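PDB 6ZD1: telomerase reverse transcriptase from Candida tropicalis MYA-3404, which probably extends telomeres as the reverse transcriptase of a ribonucleoprotein, copying a template within its RNA component to add simple sequence repeats to chromosome ends. Local coordinates for residues I237-G241 with G242-I246; E184-N187 with M188-K192. All coordinates share one frame; numbering follows the deposited sequence.

Contact 1 of 2, residues I237-G241 with G242-I246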
loop_
_atom_site.group_PDB
_atom_site.type_symbol
_atom_site.label_atom_id
_atom_site.label_comp_id
_atom_site.label_asym_id
_atom_site.label_seq_id
_atom_site.Cartn_x
_atom_site.Cartn_y
_atom_site.Cartn_z
ATOM N N ILE A 237 -1.978 -10.307 8.030
ATOM C CA ILE A 237 -2.536 -10.201 6.681
ATOM C C ILE A 237 -2.749 -11.608 6.131
ATOM O O ILE A 237 -1.830 -12.432 6.194
ATOM C CB ILE A 237 -1.620 -9.383 5.758
ATOM C CG1 ILE A 237 -1.462 -7.969 6.304
ATOM C CG2 ILE A 237 -2.172 -9.333 4.343
ATOM C CD1 ILE A 237 -0.362 -7.196 5.644
ATOM N N PRO A 238 -3.905 -11.903 5.535
ATOM C CA PRO A 238 -4.264 -13.299 5.222
ATOM C C PRO A 238 -3.493 -13.950 4.077
ATOM O O PRO A 238 -4.021 -14.146 2.977
ATOM C CB PRO A 238 -5.760 -13.194 4.898
ATOM C CG PRO A 238 -6.212 -11.938 5.601
ATOM C CD PRO A 238 -5.066 -11.000 5.408
ATOM N N LYS A 239 -2.236 -14.299 4.371
ATOM C CA LYS A 239 -1.307 -14.924 3.391
ATOM C C LYS A 239 -1.657 -16.403 3.187
ATOM O O LYS A 239 -0.926 -17.264 3.718
ATOM C CB LYS A 239 0.144 -14.767 3.858
ATOM C CG LYS A 239 0.969 -13.746 3.087
ATOM C CD LYS A 239 1.917 -14.373 2.086
ATOM C CE LYS A 239 2.636 -13.353 1.228
ATOM N NZ LYS A 239 4.054 -13.201 1.629
ATOM N N ARG A 240 -2.735 -16.672 2.444
ATOM C CA ARG A 240 -3.172 -18.056 2.117
ATOM C C ARG A 240 -3.317 -18.914 3.381
ATOM O O ARG A 240 -4.249 -18.659 4.169
ATOM C CB ARG A 240 -2.194 -18.704 1.132
ATOM C CG ARG A 240 -1.703 -17.770 0.035
ATOM C CD ARG A 240 -0.763 -18.462 -0.933
ATOM N NE ARG A 240 -1.226 -18.380 -2.310
ATOM C CZ ARG A 240 -1.410 -19.427 -3.107
ATOM N NH1 ARG A 240 -1.169 -20.648 -2.661
ATOM N NH2 ARG A 240 -1.834 -19.250 -4.345
ATOM N N GLY A 241 -2.420 -19.892 3.550
ATOM C CA GLY A 241 -2.471 -20.835 4.649
ATOM C C GLY A 241 -2.305 -20.262 6.048
ATOM O O GLY A 241 -2.387 -21.011 7.027
ATOM N N GLY A 242 -2.096 -18.953 6.176
ATOM C CA GLY A 242 -1.679 -18.357 7.431
ATOM C C GLY A 242 -1.768 -16.846 7.391
ATOM O O GLY A 242 -2.748 -16.284 6.890
ATOM N N PHE A 243 -0.777 -16.168 7.960
ATOM C CA PHE A 243 -0.743 -14.721 7.892
ATOM C C PHE A 243 0.676 -14.258 7.598
ATOM O O PHE A 243 1.655 -14.931 7.937
ATOM C CB PHE A 243 -1.257 -14.082 9.194
ATOM C CG PHE A 243 -2.656 -14.502 9.571
ATOM C CD1 PHE A 243 -2.869 -15.638 10.337
ATOM C CD2 PHE A 243 -3.755 -13.760 9.165
ATOM C CE1 PHE A 243 -4.147 -16.033 10.688
ATOM C CE2 PHE A 243 -5.039 -14.150 9.512
ATOM C CZ PHE A 243 -5.233 -15.290 10.275
ATOM N N ARG A 244 0.770 -13.111 6.934
ATOM C CA ARG A 244 1.996 -12.337 6.943
ATOM C C ARG A 244 2.062 -11.588 8.260
ATOM O O ARG A 244 1.047 -11.089 8.752
ATOM C CB ARG A 244 2.031 -11.350 5.777
ATOM C CG ARG A 244 2.936 -11.747 4.630
ATOM C CD ARG A 244 3.967 -10.675 4.324
ATOM N NE ARG A 244 3.405 -9.327 4.345
ATOM C CZ ARG A 244 2.725 -8.779 3.343
ATOM N NH1 ARG A 244 2.505 -9.468 2.231
ATOM N NH2 ARG A 244 2.257 -7.543 3.455
ATOM N N VAL A 245 3.252 -11.517 8.835
ATOM C CA VAL A 245 3.455 -10.837 10.104
ATOM C C VAL A 245 4.091 -9.490 9.797
ATOM O O VAL A 245 5.217 -9.419 9.293
ATOM C CB VAL A 245 4.314 -11.667 11.066
ATOM C CG1 VAL A 245 4.435 -10.955 12.403
ATOM C CG2 VAL A 245 3.708 -13.051 11.249
ATOM N N ILE A 246 3.353 -8.423 10.073
ATOM C CA ILE A 246 3.830 -7.058 9.916
ATOM C C ILE A 246 3.882 -6.421 11.295
ATOM O O ILE A 246 3.000 -6.654 12.129
ATOM C CB ILE A 246 2.928 -6.243 8.966
ATOM C CG1 ILE A 246 2.772 -6.971 7.630
ATOM C CG2 ILE A 246 3.495 -4.847 8.748
ATOM C CD1 ILE A 246 4.089 -7.280 6.954
#
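Lys239 lays the aliphatic part of its side chain obliquely over the start of Arg244, its CG 3.2 Å from Arg244 CG. From this crossing the two ends diverge, yet Lys239 NZ, a like charge, still lies 4.1 Å from Arg244 NH1. Bent at chi2 and chi3, the arginine turns its guanidinium back beside Ile237, whose CD1 lies 3.4 Å from Arg244 NH2 and also meets CG1 of Ile246. Ile246 CD1 lies at the edge of the guanidinium, in its plane, and Lys239 CE also lies at an edge, near the plane.

Beneath these side chains, Ile237 and Arg244 form an antiparallel hydrogen-bonded pair. The shorter bond, Arg244 N to Ile237 O at 2.8 Å, lies in the carbonyl plane, and the same oxygen receives a CA-H...O contact from Phe243. The Phe243 ring, with CG beside its backbone N (chi1 -57°), passes Pro238 obliquely, bringing CD2 to 4.0 Å from Pro238 CA, and packs edge-to-face with Trp208 of helix 198-216. At the far end Lys239 to Gly242 make a type II' turn, closed by Gly242 N to Lys239 O at 3.2 Å; this donor sits 56° out of the carbonyl plane. Inverse gamma turns centred on Pro238 and Lys239 lead into it. The whole is a beta hairpin between strands 231-237 and 244-249, consistent with the hairpin of motifs 1 and 2 in the fingers of reverse transcriptases.

Contact 2 of 2, residues E184-N187 with M188-K192; sequences ESSN and MDRSK
Arg190 lies across the backbone at Asn187, its CD 3.0 Å from Asn187 O, while the amide of Asn187 turns the other way over the residues that follow. Both belong to the loop between strands 180-184 and 193-197, whose sequence and position are consistent with the telomerase-specific T motif. The amide forms an Asx turn: OD1 accepts Asp189 N at 3.1 Å, the donor in the carbonyl plane and on a lone pair, with a nearly straight N-H...O angle of 157°. The same oxygen takes a weak bond from N of selenomethionine Met188. With CG anti to the backbone N (chi1 -164°), the amide lies beside the carbonyl carbon, next to both donors.

Extended from CG to NE, Arg190 crosses the backbone of 185-187, its CG 3.2 Å from Ser185 O and NH2 3.3 Å from Ser186 CB. Asn187 CA sits at the edge of the guanidinium, in its plane. Phe600 adds a cation-pi contact to this group, joining the loop to the C-terminal part of the chain. Farther along, Asp189 receives a weak bond from Ser191 N and pairs with Lys192, although that salt bridge is modelled doubtfully short. Where the loop's ends meet, Lys192 O lies 3.7 Å from Glu184 CA.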
loop_
_atom_site.group_PDB
_atom_site.type_symbol
_atom_site.label_atom_id
_atom_site.label_comp_id
_atom_site.label_asym_id
_atom_site.label_seq_id
_atom_site.Cartn_x
_atom_site.Cartn_y
_atom_site.Cartn_z
ATOM N N GLU A 184 -7.226 -5.993 3.867
ATOM C CA GLU A 184 -7.033 -6.428 2.492
ATOM C C GLU A 184 -6.045 -7.585 2.457
ATOM O O GLU A 184 -5.047 -7.592 3.181
ATOM C CB GLU A 184 -6.549 -5.275 1.610
ATOM C CG GLU A 184 -5.161 -4.750 1.926
ATOM C CD GLU A 184 -4.865 -3.443 1.217
ATOM O OE1 GLU A 184 -5.816 -2.674 0.958
ATOM O OE2 GLU A 184 -3.682 -3.182 0.918
ATOM N N SER A 185 -6.357 -8.590 1.647
ATOM C CA SER A 185 -5.490 -9.753 1.532
ATOM C C SER A 185 -4.230 -9.428 0.741
ATOM O O SER A 185 -4.227 -8.573 -0.149
ATOM C CB SER A 185 -6.217 -10.914 0.859
ATOM O OG SER A 185 -5.346 -12.017 0.674
ATOM N N SER A 186 -3.143 -10.108 1.097
ATOM C CA SER A 186 -1.988 -10.219 0.212
ATOM C C SER A 186 -2.277 -11.362 -0.754
ATOM O O SER A 186 -2.200 -12.538 -0.393
ATOM C CB SER A 186 -0.714 -10.459 1.012
ATOM O OG SER A 186 -0.786 -11.681 1.721
ATOM N N ASN A 187 -2.620 -11.009 -1.988
ATOM C CA ASN A 187 -3.128 -11.941 -2.985
ATOM C C ASN A 187 -2.597 -11.497 -4.348
ATOM O O ASN A 187 -1.714 -10.638 -4.439
ATOM C CB ASN A 187 -4.663 -11.993 -2.925
ATOM C CG ASN A 187 -5.244 -13.195 -3.644
ATOM O OD1 ASN A 187 -5.548 -13.132 -4.835
ATOM N ND2 ASN A 187 -5.409 -14.294 -2.918
HETATM N N MSE A 188 -3.090 -12.123 -5.413
HETATM C CA MSE A 188 -2.824 -11.629 -6.765
HETATM C C MSE A 188 -3.793 -10.496 -7.097
HETATM O O MSE A 188 -3.401 -9.457 -7.633
HETATM C CB MSE A 188 -2.937 -12.759 -7.788
HETATM C CG MSE A 188 -1.904 -12.681 -8.905
HETATM SE SE MSE A 188 -0.107 -12.353 -8.218
HETATM C CE MSE A 188 0.045 -13.874 -7.004
ATOM N N ASP A 189 -5.067 -10.716 -6.774
ATOM C CA ASP A 189 -6.125 -9.724 -6.952
ATOM C C ASP A 189 -6.424 -9.122 -5.584
ATOM O O ASP A 189 -7.200 -9.680 -4.800
ATOM C CB ASP A 189 -7.368 -10.352 -7.572
ATOM C CG ASP A 189 -8.455 -9.335 -7.867
ATOM O OD1 ASP A 189 -8.209 -8.120 -7.702
ATOM O OD2 ASP A 189 -9.564 -9.752 -8.265
ATOM N N ARG A 190 -5.802 -7.979 -5.297
ATOM C CA ARG A 190 -5.892 -7.349 -3.988
ATOM C C ARG A 190 -6.848 -6.158 -3.973
ATOM O O ARG A 190 -6.664 -5.219 -3.189
ATOM C CB ARG A 190 -4.498 -6.948 -3.520
ATOM C CG ARG A 190 -3.591 -8.153 -3.301
ATOM C CD ARG A 190 -2.130 -7.825 -3.553
ATOM N NE ARG A 190 -1.233 -8.757 -2.879
ATOM C CZ ARG A 190 -0.051 -8.428 -2.365
ATOM N NH1 ARG A 190 0.382 -7.176 -2.433
ATOM N NH2 ARG A 190 0.693 -9.350 -1.771
ATOM N N SER A 191 -7.878 -6.192 -4.820
ATOM C CA SER A 191 -9.078 -5.393 -4.613
ATOM C C SER A 191 -10.016 -6.066 -3.629
ATOM O O SER A 191 -11.064 -5.502 -3.295
ATOM C CB SER A 191 -9.822 -5.164 -5.937
ATOM O OG SER A 191 -9.053 -4.419 -6.865
ATOM N N LYS A 192 -9.652 -7.262 -3.172
ATOM C CA LYS A 192 -10.479 -8.054 -2.276
ATOM C C LYS A 192 -10.273 -7.591 -0.843
ATOM O O LYS A 192 -9.174 -7.714 -0.293
ATOM C CB LYS A 192 -10.138 -9.537 -2.414
ATOM C CG LYS A 192 -11.032 -10.313 -3.371
ATOM C CD LYS A 192 -10.795 -9.920 -4.821
ATOM C CE LYS A 192 -11.659 -10.752 -5.759
ATOM N NZ LYS A 192 -11.512 -10.335 -7.179
#

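In the fold
Following the chain from the N terminus, contact 2 comes first and closes the loop between strands 180-184 and 193-197, in the RNA-binding domain. Helix 198-216 and strand 217-220 follow, and contact 1 then closes the turn between strands 231-237 and 244-249 in the reverse transcriptase domain. The two lie in series, neither nested nor crossed, yet they meet in space with centres 12 Å apart. Ser185 OG makes a weak hydrogen bond to Pro238 O, and Ser186 packs on Lys239. Residues 184-192 also touch 595-600, so they bridge contact 1 and that later region, while helix 198-216 packs against Phe243 and Val245 of contact 1.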